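Local coordinates for glycerol uptake operon antiterminator regulatory protein (Listeria monocytogenes str. 4b, PDB 3KTS) that probably acts as an RNA-binding antiterminator that responds to glycerol 3-phosphate and lets transcription proceed into the glycerol uptake operon, at residues L108-S113 with I131-G136; V126-I131 with L149-I154. All blocks are in the same frame, centred on the assembly; numbering follows the deposited sequence.

Contact 1 of 2, residues L108-S113 with I131-G136; sequences LFMIDS and IELLPG
Leu108 and Phe109 run alongside Leu133 and Leu134 as neighbouring parallel strands, and three backbone hydrogen bonds join them. Leu108 N donates to Glu132 O (2.8 Å), and Leu108 O accepts from Leu134 N. Met110 N then reaches Leu134 O (2.7 Å). This alternation is that of a parallel pair, and it closes the beta-alpha-beta unit in which helix 113-126 connects the two strands. The face bearing Leu108 and Leu133 is buried and closed over by helices of the TIM-barrel fold. Leu108 CB lies 4.4 Å from Leu133 CD1, with Ile123 against Leu108 and Val142 and Met145 against Leu133. Beyond the paired residues, Met110 CG comes within 4.1 Å of Leu133 CD2, the two side chains crossing obliquely. The Met110 chain then bends at both chi2 and chi3, carrying its end away from the 131-136 segment. On the other face, Phe109 and Leu134 lie side by side and point the same way. In each, CG is anti to the carbonyl carbon (chi1 -60° and -58°), which brings Phe109 CE1 within 4.0 Å of Leu134 CD1. This side is more open to solvent: Phe109 is exposed, and Leu134 is partly open beside a bound unidentified molecule. Deeper on the same face, Glu132 is buried, with its carboxylate salt-bridged to Arg107 and hydrogen-bonded to Thr177. The last apolar touch is Met110 CB on Pro135 CD (4.2 Å), after the cis peptide bond. From Met110, centre of an inverse gamma turn, the chain runs on to Asp112, which caps helix 113-126 through Ala115 N. The chemistry thus divides by face: aliphatic packing seals strands against helices, while the inner side combines a buried acid with two partners and a more open apolar pair at the C-terminal end of the strands.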
loop_
_atom_site.group_PDB
_atom_site.type_symbol
_atom_site.label_atom_id
_atom_site.label_comp_id
_atom_site.label_asym_id
_atom_site.label_seq_id
_atom_site.Cartn_x
_atom_site.Cartn_y
_atom_site.Cartn_z
ATOM N N LEU A 108 1.297 4.207 -7.865
ATOM C CA LEU A 108 1.134 4.833 -9.159
ATOM C C LEU A 108 -0.136 5.666 -9.153
ATOM O O LEU A 108 -1.163 5.229 -8.634
ATOM C CB LEU A 108 1.047 3.766 -10.243
ATOM C CG LEU A 108 1.796 4.092 -11.533
ATOM C CD1 LEU A 108 3.255 3.710 -11.372
ATOM C CD2 LEU A 108 1.180 3.359 -12.714
ATOM N N PHE A 109 -0.058 6.867 -9.724
ATOM C CA PHE A 109 -1.210 7.757 -9.832
ATOM C C PHE A 109 -1.702 7.808 -11.270
ATOM O O PHE A 109 -1.044 8.404 -12.131
ATOM C CB PHE A 109 -0.849 9.180 -9.389
ATOM C CG PHE A 109 -0.379 9.292 -7.961
ATOM C CD1 PHE A 109 -1.026 8.612 -6.932
ATOM C CD2 PHE A 109 0.693 10.118 -7.641
ATOM C CE1 PHE A 109 -0.588 8.731 -5.614
ATOM C CE2 PHE A 109 1.134 10.244 -6.330
ATOM C CZ PHE A 109 0.492 9.552 -5.312
ATOM N N MET A 110 -2.855 7.194 -11.531
ATOM C CA MET A 110 -3.504 7.267 -12.848
ATOM C C MET A 110 -4.011 8.687 -13.151
ATOM O O MET A 110 -5.197 8.986 -13.006
ATOM C CB MET A 110 -4.642 6.238 -12.966
ATOM C CG MET A 110 -4.197 4.758 -12.952
ATOM S SD MET A 110 -2.909 4.337 -14.160
ATOM C CE MET A 110 -3.731 4.745 -15.694
ATOM N N ILE A 111 -3.093 9.553 -13.567
ATOM C CA ILE A 111 -3.390 10.959 -13.801
ATOM C C ILE A 111 -3.660 11.181 -15.285
ATOM O O ILE A 111 -4.753 11.602 -15.666
ATOM C CB ILE A 111 -2.229 11.876 -13.317
ATOM C CG1 ILE A 111 -2.025 11.743 -11.810
ATOM C CG2 ILE A 111 -2.507 13.325 -13.647
ATOM C CD1 ILE A 111 -0.768 12.426 -11.301
ATOM N N ASP A 112 -2.652 10.893 -16.106
ATOM C CA ASP A 112 -2.733 11.043 -17.557
ATOM C C ASP A 112 -1.971 9.928 -18.285
ATOM O O ASP A 112 -1.476 8.995 -17.653
ATOM C CB ASP A 112 -2.252 12.441 -17.994
ATOM C CG ASP A 112 -0.924 12.852 -17.357
ATOM O OD1 ASP A 112 0.022 12.041 -17.332
ATOM O OD2 ASP A 112 -0.819 14.009 -16.900
ATOM N N SER A 113 -1.888 10.028 -19.609
ATOM C CA SER A 113 -1.150 9.070 -20.428
ATOM C C SER A 113 0.359 9.124 -20.162
ATOM O O SER A 113 1.053 8.117 -20.306
ATOM C CB SER A 113 -1.413 9.327 -21.910
ATOM O OG SER A 113 -0.886 10.588 -22.301
ATOM N N ILE A 131 1.950 -3.400 -6.917
ATOM C CA ILE A 131 1.664 -1.999 -7.273
ATOM C C ILE A 131 0.318 -1.503 -6.767
ATOM O O ILE A 131 -0.698 -2.142 -6.978
ATOM C CB ILE A 131 1.795 -1.705 -8.796
ATOM C CG1 ILE A 131 1.395 -2.915 -9.630
ATOM C CG2 ILE A 131 3.218 -1.320 -9.131
ATOM C CD1 ILE A 131 1.674 -2.784 -11.126
ATOM N N GLU A 132 0.318 -0.365 -6.083
ATOM C CA GLU A 132 -0.939 0.282 -5.698
ATOM C C GLU A 132 -1.324 1.306 -6.772
ATOM O O GLU A 132 -0.546 2.208 -7.082
ATOM C CB GLU A 132 -0.816 0.945 -4.319
ATOM C CG GLU A 132 -2.116 1.478 -3.737
ATOM C CD GLU A 132 -1.925 2.194 -2.394
ATOM O OE1 GLU A 132 -1.155 3.184 -2.325
ATOM O OE2 GLU A 132 -2.562 1.767 -1.405
ATOM N N LEU A 133 -2.513 1.150 -7.348
ATOM C CA LEU A 133 -3.041 2.120 -8.315
ATOM C C LEU A 133 -4.080 3.034 -7.684
ATOM O O LEU A 133 -4.961 2.578 -6.950
ATOM C CB LEU A 133 -3.647 1.420 -9.532
ATOM C CG LEU A 133 -2.760 1.225 -10.769
ATOM C CD1 LEU A 133 -1.621 0.225 -10.536
ATOM C CD2 LEU A 133 -3.614 0.803 -11.964
ATOM N N LEU A 134 -3.958 4.328 -7.969
ATOM C CA LEU A 134 -4.916 5.335 -7.508
ATOM C C LEU A 134 -5.364 6.209 -8.683
ATOM O O LEU A 134 -4.547 6.548 -9.536
ATOM C CB LEU A 134 -4.320 6.193 -6.391
ATOM C CG LEU A 134 -3.838 5.451 -5.141
ATOM C CD1 LEU A 134 -2.361 5.187 -5.253
ATOM C CD2 LEU A 134 -4.133 6.219 -3.867
ATOM N N PRO A 135 -6.663 6.558 -8.754
ATOM C CA PRO A 135 -7.747 6.156 -7.865
ATOM C C PRO A 135 -8.209 4.735 -8.140
ATOM O O PRO A 135 -7.890 4.167 -9.187
ATOM C CB PRO A 135 -8.862 7.138 -8.213
ATOM C CG PRO A 135 -8.640 7.446 -9.632
ATOM C CD PRO A 135 -7.146 7.460 -9.814
ATOM N N GLY A 136 -8.951 4.177 -7.189
ATOM C CA GLY A 136 -9.444 2.810 -7.282
ATOM C C GLY A 136 -10.823 2.709 -7.900
ATOM O O GLY A 136 -11.462 1.656 -7.822
#

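Contact 2 of 2, residues V126-I131 with L149-I154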
loop_
_atom_site.group_PDB
_atom_site.type_symbol
_atom_site.label_atom_id
_atom_site.label_comp_id
_atom_site.label_asym_id
_atom_site.label_seq_id
_atom_site.Cartn_x
_atom_site.Cartn_y
_atom_site.Cartn_z
ATOM N N VAL A 126 12.220 -1.276 -11.832
ATOM C CA VAL A 126 12.499 -1.594 -10.425
ATOM C C VAL A 126 11.901 -2.923 -9.956
ATOM O O VAL A 126 12.281 -3.438 -8.901
ATOM C CB VAL A 126 12.105 -0.441 -9.466
ATOM C CG1 VAL A 126 12.739 0.882 -9.921
ATOM C CG2 VAL A 126 10.594 -0.316 -9.360
ATOM N N GLN A 127 10.988 -3.465 -10.758
ATOM C CA GLN A 127 10.323 -4.741 -10.499
ATOM C C GLN A 127 9.742 -4.835 -9.087
ATOM O O GLN A 127 10.243 -5.592 -8.257
ATOM C CB GLN A 127 11.259 -5.927 -10.793
ATOM C CG GLN A 127 11.502 -6.185 -12.265
ATOM C CD GLN A 127 10.221 -6.487 -13.016
ATOM O OE1 GLN A 127 9.436 -7.348 -12.609
ATOM N NE2 GLN A 127 9.997 -5.772 -14.115
ATOM N N PRO A 128 8.672 -4.073 -8.814
ATOM C CA PRO A 128 8.168 -4.078 -7.458
ATOM C C PRO A 128 7.454 -5.377 -7.157
ATOM O O PRO A 128 7.006 -6.065 -8.073
ATOM C CB PRO A 128 7.176 -2.920 -7.457
ATOM C CG PRO A 128 6.692 -2.841 -8.843
ATOM C CD PRO A 128 7.857 -3.218 -9.701
ATOM N N ASP A 129 7.357 -5.707 -5.875
ATOM C CA ASP A 129 6.639 -6.893 -5.434
ATOM C C ASP A 129 5.151 -6.742 -5.695
ATOM O O ASP A 129 4.445 -7.728 -5.881
ATOM C CB ASP A 129 6.876 -7.143 -3.942
ATOM C CG ASP A 129 8.333 -7.440 -3.614
ATOM O OD1 ASP A 129 8.999 -8.157 -4.399
ATOM O OD2 ASP A 129 8.810 -6.962 -2.560
ATOM N N CYS A 130 4.693 -5.494 -5.723
ATOM C CA CYS A 130 3.278 -5.175 -5.858
ATOM C C CYS A 130 3.120 -3.745 -6.386
ATOM O O CYS A 130 4.058 -2.966 -6.320
ATOM C CB CYS A 130 2.614 -5.317 -4.490
ATOM S SG CYS A 130 0.836 -5.297 -4.493
ATOM N N ILE A 131 1.950 -3.400 -6.917
ATOM C CA ILE A 131 1.664 -1.999 -7.273
ATOM C C ILE A 131 0.318 -1.503 -6.767
ATOM O O ILE A 131 -0.698 -2.142 -6.978
ATOM C CB ILE A 131 1.795 -1.705 -8.796
ATOM C CG1 ILE A 131 1.395 -2.915 -9.630
ATOM C CG2 ILE A 131 3.218 -1.320 -9.131
ATOM C CD1 ILE A 131 1.674 -2.784 -11.126
ATOM N N LEU A 149 1.983 -6.909 -17.367
ATOM C CA LEU A 149 3.163 -7.611 -16.878
ATOM C C LEU A 149 2.778 -8.871 -16.111
ATOM O O LEU A 149 3.481 -9.879 -16.161
ATOM C CB LEU A 149 4.005 -6.691 -15.991
ATOM C CG LEU A 149 4.415 -5.349 -16.602
ATOM C CD1 LEU A 149 3.538 -4.227 -16.071
ATOM C CD2 LEU A 149 5.884 -5.062 -16.330
ATOM N N HIS A 150 1.656 -8.805 -15.401
ATOM C CA HIS A 150 1.480 -9.573 -14.174
ATOM C C HIS A 150 2.625 -9.322 -13.198
ATOM O O HIS A 150 3.489 -10.177 -13.006
ATOM C CB HIS A 150 1.375 -11.067 -14.487
ATOM C CG HIS A 150 0.347 -11.785 -13.670
ATOM N ND1 HIS A 150 -0.981 -11.412 -13.650
ATOM C CD2 HIS A 150 0.450 -12.852 -12.844
ATOM C CE1 HIS A 150 -1.650 -12.220 -12.846
ATOM N NE2 HIS A 150 -0.804 -13.103 -12.345
ATOM N N ILE A 151 2.625 -8.144 -12.584
ATOM C CA ILE A 151 2.665 -8.037 -11.130
ATOM C C ILE A 151 1.275 -7.780 -10.557
ATOM O O ILE A 151 0.441 -7.137 -11.194
ATOM C CB ILE A 151 3.615 -6.913 -10.673
ATOM C CG1 ILE A 151 5.050 -7.220 -11.103
ATOM C CG2 ILE A 151 3.533 -6.727 -9.166
ATOM C CD1 ILE A 151 5.798 -6.018 -11.638
ATOM N N PRO A 152 1.035 -8.285 -9.353
ATOM C CA PRO A 152 -0.230 -8.038 -8.652
ATOM C C PRO A 152 -0.436 -6.555 -8.363
ATOM O O PRO A 152 0.512 -5.862 -7.994
ATOM C CB PRO A 152 -0.055 -8.810 -7.342
ATOM C CG PRO A 152 1.414 -8.821 -7.114
ATOM C CD PRO A 152 2.042 -8.906 -8.475
ATOM N N VAL A 153 -1.666 -6.080 -8.532
ATOM C CA VAL A 153 -2.000 -4.683 -8.235
ATOM C C VAL A 153 -3.072 -4.526 -7.145
ATOM O O VAL A 153 -4.077 -5.236 -7.142
ATOM C CB VAL A 153 -2.298 -3.805 -9.520
ATOM C CG1 VAL A 153 -1.736 -4.442 -10.777
ATOM C CG2 VAL A 153 -3.779 -3.511 -9.704
ATOM N N ILE A 154 -2.815 -3.624 -6.200
ATOM C CA ILE A 154 -3.821 -3.161 -5.253
ATOM C C ILE A 154 -4.420 -1.922 -5.897
ATOM O O ILE A 154 -3.731 -1.216 -6.631
ATOM C CB ILE A 154 -3.193 -2.750 -3.890
ATOM C CG1 ILE A 154 -2.311 -3.856 -3.310
ATOM C CG2 ILE A 154 -4.265 -2.340 -2.866
ATOM C CD1 ILE A 154 -3.045 -4.889 -2.501
#
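Ile131 O is approached twice by the 149-154 segment: Ile154 N hydrogen-bonds to it at 2.7 Å, tilted 24° from the carbonyl plane, and Val153 CA makes a CA-H...O contact. One step back, Pro152 O accepts a hydrogen bond from Ile131 N (3.0 Å) in the carbonyl plane, with Cys130 CA as a further CA-H...O partner. Together these bonds start the parallel pairing of strands 130-134 and 153-156, in register at Ile131 and Val153. Both of those side chains face the helix layer, where Ile131 CG1 meets Val153 CG1 at 3.7 Å. Ile151, just ahead of the strand, fills the space before this pair. Its CG2 is anti to the backbone N and lies over the backbone, 3.7 Å from Cys130 CA. The other branch takes CD1 to Pro128 CD (4.0 Å), the two side chains crossing at about a right angle, and Ile123 of helix 113-126 packs on both. On the inner face, Cys130 SG swings anti to its own N (chi1 -168°) and touches Ile154 CG1 at 3.7 Å; Leu5 and Phe7 lie nearby. Asp129 turns away and accepts a hydrogen bond from Ala104 N. Between these segments the hydrogen bonding is backbone to backbone and the side chains add mostly apolar contact, consistent with a junction stabilised by both.

Contacts 1 and 2 lie on the two edges of strand 130-134, their centres 13 Å apart, and alternate along the chain as successive beta-alpha-beta units of the barrel. Ile131 belongs to both. Strand 153-156 continues beside contact 1, where Leu133 N lies 2.8 Å from Ile154 O, a probable hydrogen bond, and Leu133 CD1 packs 4.2 Å from Val153 CB. Contact 2 sits where the strands begin; contact 1 extends to their C-terminal ends, the end at which TIM barrels usually carry their binding sites. There the Leu134 side chain is about 4 Å from the unidentified molecule, which may mark a pocket or simply come from the crystallisation solution.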